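Local coordinates for protein malate dehydrogenase (Entamoeba histolytica, PDB 3I0P) that probably interconverts malate and oxaloacetate with NAD as the redox cofactor, at residues A[37-42]-A[92-97]; A[45-50]-A[179-184]; A[125-130]-A[141-146]. All coordinates share one frame; numbering follows the deposited sequence.

Contact 1 of 3, residues A[37-42]-A[92-97]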
loop_
_atom_site.group_PDB
_atom_site.type_symbol
_atom_site.label_atom_id
_atom_site.label_comp_id
_atom_site.label_asym_id
_atom_site.label_seq_id
_atom_site.Cartn_x
_atom_site.Cartn_y
_atom_site.Cartn_z
ATOM N N ASP A 37 -18.968 -18.778 3.862
ATOM C CA ASP A 37 -18.872 -17.565 4.688
ATOM C C ASP A 37 -18.178 -16.433 3.933
ATOM O O ASP A 37 -18.656 -15.297 3.931
ATOM C CB ASP A 37 -18.128 -17.823 5.997
ATOM C CG ASP A 37 -19.004 -18.454 7.069
ATOM O OD1 ASP A 37 -20.218 -18.662 6.854
ATOM O OD2 ASP A 37 -18.455 -18.736 8.156
ATOM N N THR A 38 -17.062 -16.743 3.276
ATOM C CA THR A 38 -16.327 -15.694 2.580
ATOM C C THR A 38 -16.950 -15.385 1.231
ATOM O O THR A 38 -16.794 -14.277 0.726
ATOM C CB THR A 38 -14.791 -15.947 2.445
ATOM O OG1 THR A 38 -14.442 -16.081 1.075
ATOM C CG2 THR A 38 -14.320 -17.159 3.215
ATOM N N LEU A 39 -17.669 -16.342 0.651
ATOM C CA LEU A 39 -18.441 -16.041 -0.553
ATOM C C LEU A 39 -19.633 -15.147 -0.227
ATOM O O LEU A 39 -19.786 -14.094 -0.847
ATOM C CB LEU A 39 -18.857 -17.303 -1.315
ATOM C CG LEU A 39 -17.678 -18.043 -1.954
ATOM C CD1 LEU A 39 -18.146 -19.149 -2.877
ATOM C CD2 LEU A 39 -16.793 -17.054 -2.716
ATOM N N ILE A 40 -20.453 -15.531 0.757
ATOM C CA ILE A 40 -21.586 -14.687 1.152
ATOM C C ILE A 40 -21.143 -13.293 1.633
ATOM O O ILE A 40 -21.804 -12.310 1.338
ATOM C CB ILE A 40 -22.535 -15.365 2.193
ATOM C CG1 ILE A 40 -23.875 -14.620 2.264
ATOM C CG2 ILE A 40 -21.902 -15.433 3.577
ATOM C CD1 ILE A 40 -24.818 -14.931 1.147
ATOM N N ALA A 41 -20.021 -13.224 2.353
ATOM C CA ALA A 41 -19.400 -11.958 2.732
ATOM C C ALA A 41 -19.225 -11.034 1.542
ATOM O O ALA A 41 -19.451 -9.825 1.651
ATOM C CB ALA A 41 -18.058 -12.192 3.397
ATOM N N ALA A 42 -18.831 -11.590 0.400
ATOM C CA ALA A 42 -18.730 -10.775 -0.797
ATOM C C ALA A 42 -20.103 -10.208 -1.193
ATOM O O ALA A 42 -20.208 -9.020 -1.542
ATOM C CB ALA A 42 -18.104 -11.549 -1.927
ATOM N N PHE A 92 -9.281 -24.736 -1.405
ATOM C CA PHE A 92 -9.933 -23.439 -1.558
ATOM C C PHE A 92 -9.085 -22.346 -0.933
ATOM O O PHE A 92 -8.621 -22.486 0.206
ATOM C CB PHE A 92 -11.235 -23.411 -0.790
ATOM C CG PHE A 92 -12.287 -24.340 -1.298
ATOM C CD1 PHE A 92 -13.002 -24.042 -2.463
ATOM C CD2 PHE A 92 -12.631 -25.475 -0.560
ATOM C CE1 PHE A 92 -14.018 -24.888 -2.901
ATOM C CE2 PHE A 92 -13.645 -26.314 -0.985
ATOM C CZ PHE A 92 -14.341 -26.026 -2.156
ATOM N N GLY A 93 -8.924 -21.236 -1.647
ATOM C CA GLY A 93 -8.223 -20.091 -1.089
ATOM C C GLY A 93 -8.852 -19.637 0.213
ATOM O O GLY A 93 -8.154 -19.199 1.120
ATOM N N HIS A 94 -10.177 -19.757 0.292
ATOM C CA HIS A 94 -10.953 -19.344 1.465
ATOM C C HIS A 94 -10.613 -20.215 2.648
ATOM O O HIS A 94 -10.572 -19.733 3.783
ATOM C CB HIS A 94 -12.450 -19.432 1.190
ATOM C CG HIS A 94 -12.807 -19.217 -0.244
ATOM N ND1 HIS A 94 -12.748 -20.228 -1.179
ATOM C CD2 HIS A 94 -13.204 -18.107 -0.910
ATOM C CE1 HIS A 94 -13.111 -19.752 -2.356
ATOM N NE2 HIS A 94 -13.394 -18.468 -2.221
ATOM N N VAL A 95 -10.356 -21.495 2.381
ATOM C CA VAL A 95 -9.928 -22.424 3.421
ATOM C C VAL A 95 -8.523 -22.049 3.897
ATOM O O VAL A 95 -8.303 -21.860 5.092
ATOM C CB VAL A 95 -10.012 -23.896 2.940
ATOM C CG1 VAL A 95 -9.296 -24.841 3.905
ATOM C CG2 VAL A 95 -11.471 -24.307 2.761
ATOM N N ASN A 96 -7.585 -21.923 2.958
ATOM C CA ASN A 96 -6.207 -21.568 3.290
ATOM C C ASN A 96 -6.153 -20.181 3.945
ATOM O O ASN A 96 -5.496 -19.989 4.982
ATOM C CB ASN A 96 -5.303 -21.647 2.047
ATOM C CG ASN A 96 -5.252 -23.058 1.435
ATOM O OD1 ASN A 96 -4.998 -24.042 2.129
ATOM N ND2 ASN A 96 -5.494 -23.151 0.131
ATOM N N GLY A 97 -6.879 -19.233 3.351
ATOM C CA GLY A 97 -6.946 -17.869 3.853
ATOM C C GLY A 97 -7.460 -17.747 5.280
ATOM O O GLY A 97 -6.851 -17.057 6.109
#

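Contact 2 of 3, residues A[45-50]-A[179-184]. With NAD (nicotinamide-adenine-dinucleotide), chain B.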
loop_
_atom_site.group_PDB
_atom_site.type_symbol
_atom_site.label_atom_id
_atom_site.label_comp_id
_atom_site.label_asym_id
_atom_site.label_seq_id
_atom_site.Cartn_x
_atom_site.Cartn_y
_atom_site.Cartn_z
ATOM N N ARG A 45 -21.365 -7.550 1.224
ATOM C CA ARG A 45 -20.642 -6.286 1.170
ATOM C C ARG A 45 -20.845 -5.549 -0.152
ATOM O O ARG A 45 -20.467 -4.388 -0.278
ATOM C CB ARG A 45 -19.156 -6.501 1.454
ATOM C CG ARG A 45 -18.861 -7.000 2.848
ATOM C CD ARG A 45 -17.359 -7.182 3.096
ATOM N NE ARG A 45 -16.658 -5.899 3.152
ATOM C CZ ARG A 45 -16.662 -5.071 4.201
ATOM N NH1 ARG A 45 -17.328 -5.381 5.302
ATOM N NH2 ARG A 45 -15.984 -3.933 4.151
ATOM N N GLY A 46 -21.438 -6.220 -1.132
ATOM C CA GLY A 46 -21.708 -5.585 -2.413
ATOM C C GLY A 46 -20.639 -5.817 -3.456
ATOM O O GLY A 46 -20.619 -5.149 -4.478
ATOM N N MET A 47 -19.750 -6.773 -3.207
ATOM C CA MET A 47 -18.753 -7.171 -4.197
ATOM C C MET A 47 -19.385 -8.246 -5.066
ATOM O O MET A 47 -19.067 -9.424 -4.949
ATOM C CB MET A 47 -17.484 -7.717 -3.519
ATOM C CG MET A 47 -16.820 -6.793 -2.517
ATOM S SD MET A 47 -16.373 -5.243 -3.301
ATOM C CE MET A 47 -15.514 -4.406 -1.945
ATOM N N ASP A 48 -20.288 -7.835 -5.939
ATOM C CA ASP A 48 -21.188 -8.776 -6.613
ATOM C C ASP A 48 -20.484 -9.726 -7.595
ATOM O O ASP A 48 -21.082 -10.689 -8.083
ATOM C CB ASP A 48 -22.362 -8.015 -7.246
ATOM C CG ASP A 48 -23.194 -7.273 -6.198
ATOM O OD1 ASP A 48 -23.507 -7.883 -5.158
ATOM O OD2 ASP A 48 -23.518 -6.085 -6.399
ATOM N N THR A 49 -19.205 -9.457 -7.837
ATOM C CA THR A 49 -18.363 -10.296 -8.678
ATOM C C THR A 49 -17.707 -11.472 -7.935
ATOM O O THR A 49 -17.036 -12.298 -8.558
ATOM C CB THR A 49 -17.240 -9.444 -9.313
ATOM O OG1 THR A 49 -17.808 -8.546 -10.278
ATOM C CG2 THR A 49 -16.198 -10.337 -9.989
ATOM N N HIS A 50 -17.893 -11.562 -6.621
ATOM C CA HIS A 50 -17.083 -12.488 -5.821
ATOM C C HIS A 50 -17.828 -13.437 -4.880
ATOM O O HIS A 50 -17.197 -14.129 -4.072
ATOM C CB HIS A 50 -15.975 -11.726 -5.084
ATOM C CG HIS A 50 -14.858 -11.297 -5.978
ATOM N ND1 HIS A 50 -14.762 -10.023 -6.495
ATOM C CD2 HIS A 50 -13.804 -11.986 -6.478
ATOM C CE1 HIS A 50 -13.686 -9.939 -7.258
ATOM N NE2 HIS A 50 -13.090 -11.118 -7.269
ATOM N N CYS A 179 -11.901 -0.642 6.460
ATOM C CA CYS A 179 -11.508 -1.753 5.621
ATOM C C CYS A 179 -11.265 -1.318 4.205
ATOM O O CYS A 179 -12.208 -1.210 3.408
ATOM C CB CYS A 179 -12.556 -2.863 5.628
ATOM S SG CYS A 179 -11.957 -4.358 4.811
ATOM N N PHE A 180 -10.000 -1.071 3.877
ATOM C CA PHE A 180 -9.660 -0.915 2.477
ATOM C C PHE A 180 -9.533 -2.299 1.852
ATOM O O PHE A 180 -8.960 -3.214 2.449
ATOM C CB PHE A 180 -8.393 -0.102 2.248
ATOM C CG PHE A 180 -7.987 -0.063 0.808
ATOM C CD1 PHE A 180 -8.767 0.609 -0.123
ATOM C CD2 PHE A 180 -6.873 -0.763 0.364
ATOM C CE1 PHE A 180 -8.423 0.619 -1.459
ATOM C CE2 PHE A 180 -6.514 -0.748 -0.987
ATOM C CZ PHE A 180 -7.292 -0.059 -1.894
ATOM N N ASP A 181 -10.093 -2.444 0.658
ATOM C CA ASP A 181 -10.094 -3.718 -0.030
ATOM C C ASP A 181 -10.223 -3.486 -1.520
ATOM O O ASP A 181 -11.282 -3.110 -2.001
ATOM C CB ASP A 181 -11.243 -4.591 0.473
ATOM C CG ASP A 181 -11.322 -5.918 -0.248
ATOM O OD1 ASP A 181 -10.293 -6.366 -0.810
ATOM O OD2 ASP A 181 -12.421 -6.517 -0.241
ATOM N N GLY A 182 -9.140 -3.702 -2.253
ATOM C CA GLY A 182 -9.159 -3.413 -3.674
ATOM C C GLY A 182 -7.923 -3.827 -4.439
ATOM O O GLY A 182 -6.844 -4.035 -3.850
ATOM N N ALA A 183 -8.092 -3.938 -5.758
ATOM C CA ALA A 183 -7.006 -4.281 -6.663
ATOM C C ALA A 183 -5.952 -3.189 -6.693
ATOM O O ALA A 183 -6.249 -2.024 -6.434
ATOM C CB ALA A 183 -7.550 -4.509 -8.044
ATOM N N THR A 184 -4.721 -3.557 -7.019
ATOM C CA THR A 184 -3.675 -2.557 -7.226
ATOM C C THR A 184 -3.711 -1.992 -8.652
ATOM O O THR A 184 -3.039 -1.008 -8.954
ATOM C CB THR A 184 -2.295 -3.109 -6.893
ATOM O OG1 THR A 184 -2.175 -4.433 -7.430
ATOM C CG2 THR A 184 -2.087 -3.155 -5.374
HETATM P PA NAD B . -13.094 -0.758 -5.598
HETATM O O1A NAD B . -14.547 -1.167 -5.603
HETATM O O2A NAD B . -12.606 0.156 -6.676
HETATM O O5B NAD B . -12.822 -0.089 -4.161
HETATM C C5B NAD B . -13.228 -0.772 -2.962
HETATM C C4B NAD B . -12.590 -0.172 -1.701
HETATM O O4B NAD B . -12.516 1.258 -1.765
HETATM C C3B NAD B . -13.393 -0.467 -0.450
HETATM O O3B NAD B . -12.486 -0.549 0.662
HETATM C C2B NAD B . -14.291 0.742 -0.304
HETATM O O2B NAD B . -14.681 0.948 1.054
HETATM C C1B NAD B . -13.379 1.853 -0.784
HETATM N N9A NAD B . -14.079 3.032 -1.371
HETATM C C8A NAD B . -14.851 3.054 -2.468
HETATM N N7A NAD B . -15.262 4.323 -2.674
HETATM C C5A NAD B . -14.733 5.101 -1.701
HETATM C C6A NAD B . -14.795 6.464 -1.390
HETATM N N6A NAD B . -15.518 7.324 -2.146
HETATM N N1A NAD B . -14.131 6.935 -0.306
HETATM C C2A NAD B . -13.412 6.111 0.467
HETATM N N3A NAD B . -13.331 4.803 0.188
HETATM C C4A NAD B . -13.984 4.276 -0.886
HETATM O O3 NAD B . -12.124 -2.061 -5.507
HETATM P PN NAD B . -11.843 -3.201 -6.635
HETATM O O1N NAD B . -10.391 -3.084 -7.033
HETATM O O2N NAD B . -12.928 -3.186 -7.684
HETATM O O5D NAD B . -12.008 -4.574 -5.826
HETATM C C5D NAD B . -13.302 -5.125 -5.564
HETATM C C4D NAD B . -13.172 -6.506 -4.924
HETATM O O4D NAD B . -12.538 -7.418 -5.826
HETATM C C3D NAD B . -12.314 -6.481 -3.666
HETATM O O3D NAD B . -13.086 -7.044 -2.596
HETATM C C2D NAD B . -11.071 -7.305 -4.003
HETATM O O2D NAD B . -10.542 -8.103 -2.929
HETATM C C1D NAD B . -11.591 -8.208 -5.098
HETATM N N1N NAD B . -10.515 -8.723 -5.942
HETATM C C2N NAD B . -10.104 -9.996 -5.746
HETATM C C3N NAD B . -9.079 -10.532 -6.530
HETATM C C7N NAD B . -8.606 -11.945 -6.326
HETATM O O7N NAD B . -7.708 -12.376 -7.038
HETATM N N7N NAD B . -9.172 -12.693 -5.382
HETATM C C4N NAD B . -8.488 -9.736 -7.516
HETATM C C5N NAD B . -8.926 -8.419 -7.690
HETATM C C6N NAD B . -9.955 -7.934 -6.883
HETATM O O HOH W 1 -14.641 -5.769 1.412
HETATM O O HOH W 2 -14.077 -3.023 2.420
#

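Contact 3 of 3, residues A[125-130]-A[141-146]. With NAD (nicotinamide-adenine-dinucleotide), chain B.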
loop_
_atom_site.group_PDB
_atom_site.type_symbol
_atom_site.label_atom_id
_atom_site.label_comp_id
_atom_site.label_asym_id
_atom_site.label_seq_id
_atom_site.Cartn_x
_atom_site.Cartn_y
_atom_site.Cartn_z
ATOM N N GLY A 125 -11.501 -15.324 -3.136
ATOM C CA GLY A 125 -12.606 -14.377 -3.074
ATOM C C GLY A 125 -12.137 -12.988 -2.706
ATOM O O GLY A 125 -11.112 -12.520 -3.197
ATOM N N ILE A 126 -12.877 -12.320 -1.831
ATOM C CA ILE A 126 -12.527 -10.950 -1.464
ATOM C C ILE A 126 -11.376 -10.847 -0.460
ATOM O O ILE A 126 -11.390 -11.501 0.590
ATOM C CB ILE A 126 -13.755 -10.127 -0.996
ATOM C CG1 ILE A 126 -14.540 -10.855 0.104
ATOM C CG2 ILE A 126 -14.631 -9.802 -2.175
ATOM C CD1 ILE A 126 -15.389 -9.910 0.940
ATOM N N ALA A 127 -10.376 -10.030 -0.781
ATOM C CA ALA A 127 -9.229 -9.888 0.118
ATOM C C ALA A 127 -9.696 -9.351 1.468
ATOM O O ALA A 127 -9.227 -9.792 2.525
ATOM C CB ALA A 127 -8.157 -8.992 -0.492
ATOM N N GLY A 128 -10.651 -8.424 1.411
ATOM C CA GLY A 128 -11.199 -7.767 2.590
ATOM C C GLY A 128 -11.686 -8.704 3.665
ATOM O O GLY A 128 -11.709 -8.326 4.833
ATOM N N TYR A 129 -12.063 -9.925 3.293
ATOM C CA TYR A 129 -12.642 -10.871 4.252
ATOM C C TYR A 129 -11.637 -11.227 5.333
ATOM O O TYR A 129 -11.956 -11.230 6.517
ATOM C CB TYR A 129 -13.136 -12.146 3.556
ATOM C CG TYR A 129 -13.671 -13.197 4.514
ATOM C CD1 TYR A 129 -14.957 -13.093 5.045
ATOM C CD2 TYR A 129 -12.884 -14.287 4.908
ATOM C CE1 TYR A 129 -15.458 -14.046 5.934
ATOM C CE2 TYR A 129 -13.371 -15.247 5.803
ATOM C CZ TYR A 129 -14.661 -15.120 6.302
ATOM O OH TYR A 129 -15.168 -16.059 7.173
ATOM N N TYR A 130 -10.417 -11.528 4.910
ATOM C CA TYR A 130 -9.368 -11.958 5.829
ATOM C C TYR A 130 -8.909 -10.806 6.723
ATOM O O TYR A 130 -8.611 -11.006 7.899
ATOM C CB TYR A 130 -8.227 -12.619 5.042
ATOM C CG TYR A 130 -8.795 -13.618 4.067
ATOM C CD1 TYR A 130 -9.127 -14.922 4.473
ATOM C CD2 TYR A 130 -9.084 -13.240 2.759
ATOM C CE1 TYR A 130 -9.705 -15.819 3.584
ATOM C CE2 TYR A 130 -9.653 -14.127 1.869
ATOM C CZ TYR A 130 -9.961 -15.410 2.279
ATOM O OH TYR A 130 -10.520 -16.266 1.363
ATOM N N GLY A 141 -5.204 -5.884 10.263
ATOM C CA GLY A 141 -5.007 -6.993 9.330
ATOM C C GLY A 141 -4.677 -6.564 7.915
ATOM O O GLY A 141 -5.425 -5.816 7.287
ATOM N N ILE A 142 -3.548 -7.039 7.414
ATOM C CA ILE A 142 -3.082 -6.700 6.076
ATOM C C ILE A 142 -2.898 -8.001 5.311
ATOM O O ILE A 142 -2.289 -8.947 5.818
ATOM C CB ILE A 142 -1.745 -5.903 6.111
ATOM C CG1 ILE A 142 -1.902 -4.613 6.936
ATOM C CG2 ILE A 142 -1.256 -5.613 4.690
ATOM C CD1 ILE A 142 -0.592 -3.913 7.292
ATOM N N CYS A 143 -3.434 -8.063 4.100
ATOM C CA CYS A 143 -3.385 -9.295 3.343
ATOM C C CYS A 143 -3.520 -9.028 1.854
ATOM O O CYS A 143 -3.838 -7.909 1.445
ATOM C CB CYS A 143 -4.459 -10.268 3.845
ATOM S SG CYS A 143 -6.088 -10.074 3.134
ATOM N N GLY A 144 -3.251 -10.054 1.049
ATOM C CA GLY A 144 -3.293 -9.937 -0.404
ATOM C C GLY A 144 -3.051 -11.274 -1.082
ATOM O O GLY A 144 -2.788 -12.287 -0.423
ATOM N N THR A 145 -3.146 -11.274 -2.406
ATOM C CA THR A 145 -3.004 -12.483 -3.201
ATOM C C THR A 145 -2.451 -12.075 -4.549
ATOM O O THR A 145 -2.679 -10.952 -4.980
ATOM C CB THR A 145 -4.379 -13.220 -3.387
ATOM O OG1 THR A 145 -4.177 -14.471 -4.055
ATOM C CG2 THR A 145 -5.370 -12.388 -4.189
ATOM N N ASN A 146 -1.703 -12.954 -5.206
ATOM C CA ASN A 146 -1.439 -12.734 -6.622
ATOM C C ASN A 146 -2.529 -13.394 -7.464
ATOM O O ASN A 146 -3.391 -14.092 -6.924
ATOM C CB ASN A 146 -0.009 -13.117 -7.049
ATOM C CG ASN A 146 0.363 -14.576 -6.758
ATOM O OD1 ASN A 146 -0.446 -15.389 -6.283
ATOM N ND2 ASN A 146 1.621 -14.910 -7.055
HETATM P PA NAD B . -13.094 -0.758 -5.598
HETATM O O1A NAD B . -14.547 -1.167 -5.603
HETATM O O2A NAD B . -12.606 0.156 -6.676
HETATM O O5B NAD B . -12.822 -0.089 -4.161
HETATM C C5B NAD B . -13.228 -0.772 -2.962
HETATM C C4B NAD B . -12.590 -0.172 -1.701
HETATM O O4B NAD B . -12.516 1.258 -1.765
HETATM C C3B NAD B . -13.393 -0.467 -0.450
HETATM O O3B NAD B . -12.486 -0.549 0.662
HETATM C C2B NAD B . -14.291 0.742 -0.304
HETATM O O2B NAD B . -14.681 0.948 1.054
HETATM C C1B NAD B . -13.379 1.853 -0.784
HETATM N N9A NAD B . -14.079 3.032 -1.371
HETATM C C8A NAD B . -14.851 3.054 -2.468
HETATM N N7A NAD B . -15.262 4.323 -2.674
HETATM C C5A NAD B . -14.733 5.101 -1.701
HETATM C C6A NAD B . -14.795 6.464 -1.390
HETATM N N6A NAD B . -15.518 7.324 -2.146
HETATM N N1A NAD B . -14.131 6.935 -0.306
HETATM C C2A NAD B . -13.412 6.111 0.467
HETATM N N3A NAD B . -13.331 4.803 0.188
HETATM C C4A NAD B . -13.984 4.276 -0.886
HETATM O O3 NAD B . -12.124 -2.061 -5.507
HETATM P PN NAD B . -11.843 -3.201 -6.635
HETATM O O1N NAD B . -10.391 -3.084 -7.033
HETATM O O2N NAD B . -12.928 -3.186 -7.684
HETATM O O5D NAD B . -12.008 -4.574 -5.826
HETATM C C5D NAD B . -13.302 -5.125 -5.564
HETATM C C4D NAD B . -13.172 -6.506 -4.924
HETATM O O4D NAD B . -12.538 -7.418 -5.826
HETATM C C3D NAD B . -12.314 -6.481 -3.666
HETATM O O3D NAD B . -13.086 -7.044 -2.596
HETATM C C2D NAD B . -11.071 -7.305 -4.003
HETATM O O2D NAD B . -10.542 -8.103 -2.929
HETATM C C1D NAD B . -11.591 -8.208 -5.098
HETATM N N1N NAD B . -10.515 -8.723 -5.942
HETATM C C2N NAD B . -10.104 -9.996 -5.746
HETATM C C3N NAD B . -9.079 -10.532 -6.530
HETATM C C7N NAD B . -8.606 -11.945 -6.326
HETATM O O7N NAD B . -7.708 -12.376 -7.038
HETATM N N7N NAD B . -9.172 -12.693 -5.382
HETATM C C4N NAD B . -8.488 -9.736 -7.516
HETATM C C5N NAD B . -8.926 -8.419 -7.690
HETATM C C6N NAD B . -9.955 -7.934 -6.883
#

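Contact 1 of 3, residues A[37-42]-A[92-97]
The imidazole of H94 leaves its helix with CG beside its own backbone N (chi1 -29°), and this swings the ring across to T38 and L39. L39 places its branched end against the same ring by keeping CG anti to the carbonyl carbon (chi1 -68°). The motif is helix-to-helix packing in the malate/L-lactate dehydrogenase fold: the middle of helix 29-45 lies against the first turn of helix 93-111, whose N-cap position is taken by F92. The two backbones come nearest at T38 and H94, whose CA atoms are 6.6 Å apart, and both side chains leave the backbone toward the opposing helix.

H94 is flat and wide enough to serve two neighbours of different character. At its edge and near the ring plane lies the hydroxyl of T38, with OG1 3.1 Å from CD2, a polar atom meeting a ring carbon. The L39 side chain crosses that of H94 at about a right angle, its CD2 methyl 3.7 Å from NE2. NE2 is hydrogen-bonded elsewhere in the structure; the leucine methyl makes a van der Waals contact beside it. Threonine suits its place because one short side chain offers both a hydroxyl to the ring and a methyl to the stem of the histidine; leucine suits the neighbouring position because it is long enough to bring a methyl to the ring.

Around the pair, H94 also rests on V35 of helix 29-45, and its ring meets that of Y59 with the planes at about 55°. The side chain of H94 is about 8 Å from the bound NAD, so the contact does not touch the cofactor itself. On the other branch of T38, CG2 packs 3.6 Å from CB of H94.

Contact 2 of 3, residues A[45-50]-A[179-184]
R45 and M47 reach from the loop after helix 29-45 to C179 and D181 of strand 178-182, and the two segments line the NAD pocket. Their van der Waals contact is thin. The NH2 end of R45 lies 3.9 Å from CB of C179, and CE of M47 is 4.1 Å from OD2 of D181. The methionine bends at chi2 (-58°), which lays its flexible thioether along the nicotinamide ribose, SD being 3.8 Å from C4D of NAD.

Water carries the polar link. One molecule accepts from NE of R45 and donates to OD2 of D181. A second, in the guanidinium plane at its edge, accepts from NH2 and donates to C179 O. Arginine fits here because it has several N-H groups to offer; its NE stays 5.5 Å from D181 OD2, so any mutual stabilisation of the charges is probably indirect.

The remaining bonds are to the dinucleotide. Aspartate suits position 181 because its two oxygens accept from the vicinal hydroxyls of the nicotinamide ribose, OD1 from O2D at 2.8 Å and OD2 from O3D. A183 N gives a nearly straight bond to the phosphate O1N (2.8 Å, 163°). At the adenine ribose, two weak bonds meet at O3B, which donates to C179 O and accepts from D181 N.

The loop starts at G46, whose positive phi closes helix 29-45 in a Schellman motif. Just before it, R45 packs on E330 and E334 of helix 328-340 and L132 of helix 127-136. F180 pairs through its backbone with I168 of strand 166-170, and K246 of the second subunit bonds to A183 O.

Contact 3 of 3, residues A[125-130]-A[141-146]
A beta-alpha-beta crossover holds this contact: strand 113-121 leads through helix 127-136 into strand 139-145, the two strands running parallel with strand 282-290 between them. A127 and Y130, on the first turn of the helix, meet C143 of the strand, and the helix N-terminus forms part of the NAD pocket.

C143 fills the junction. Its SG lies between the backbone N and the carbonyl carbon (chi1 85°), which sends the sulfur to the helix, 3.2 Å from O of A127 and 3.8 Å from CB of Y130. A127 CB is a little farther from it, at 4.3 Å. A cysteine is slim and largely apolar, which suits a position this close to the helix backbone, and the alanine opposite lets helix and strand approach until the CA atoms of A127 and G144 are 6.0 Å apart. The tyrosine lends mainly its CB here; its hydroxyl is bonded to O of F124, and the two rings are stacked.

At the mouth of the helix the backbone handles the cofactor. A127 N donates to the ribose O2D of NAD over 2.9 Å at 164°, a nearly straight bond that a residue at the start of a helix can give because its N-H is not used within the helix. G125, whose positive phi favours glycine, turns its carbonyl O to the carboxamide N7N at 2.9 Å. From the strand, T145 offers a methyl: CG2 lies 3.7 Å from O7N, the oxygen of the same carboxamide, a van der Waals contact.

On the sheet side, C143 packs on F286 of strand 282-290 and A167 of strand 166-170, which flank its strand; A127 also rests on A167, while Y129 turns to D37, T38 and A41 of helix 29-45.

Contacts 2 and 3 meet at the NAD site, their centres about 9 Å apart: D181 OD2, which holds the nicotinamide ribose, also lies 3.1 Å from G128 N, a probable hydrogen bond, so the carboxylate of D181 ties strand 178-182 to both the ribose and the start of helix 127-136. I126 adds apolar packing, its CG2 lying 3.7 Å from CG of M47. Contact 1 lies farther from the cofactor. It joins contact 2 through helix 29-45, where A42 O is 2.8 Å from M47 N, probably hydrogen-bonded, and it touches contact 3 where T38 CG2 lies 3.4 Å from CE2 of Y129. Helix 29-45 thus connects the cofactor loop to helices 93-111 and 127-136.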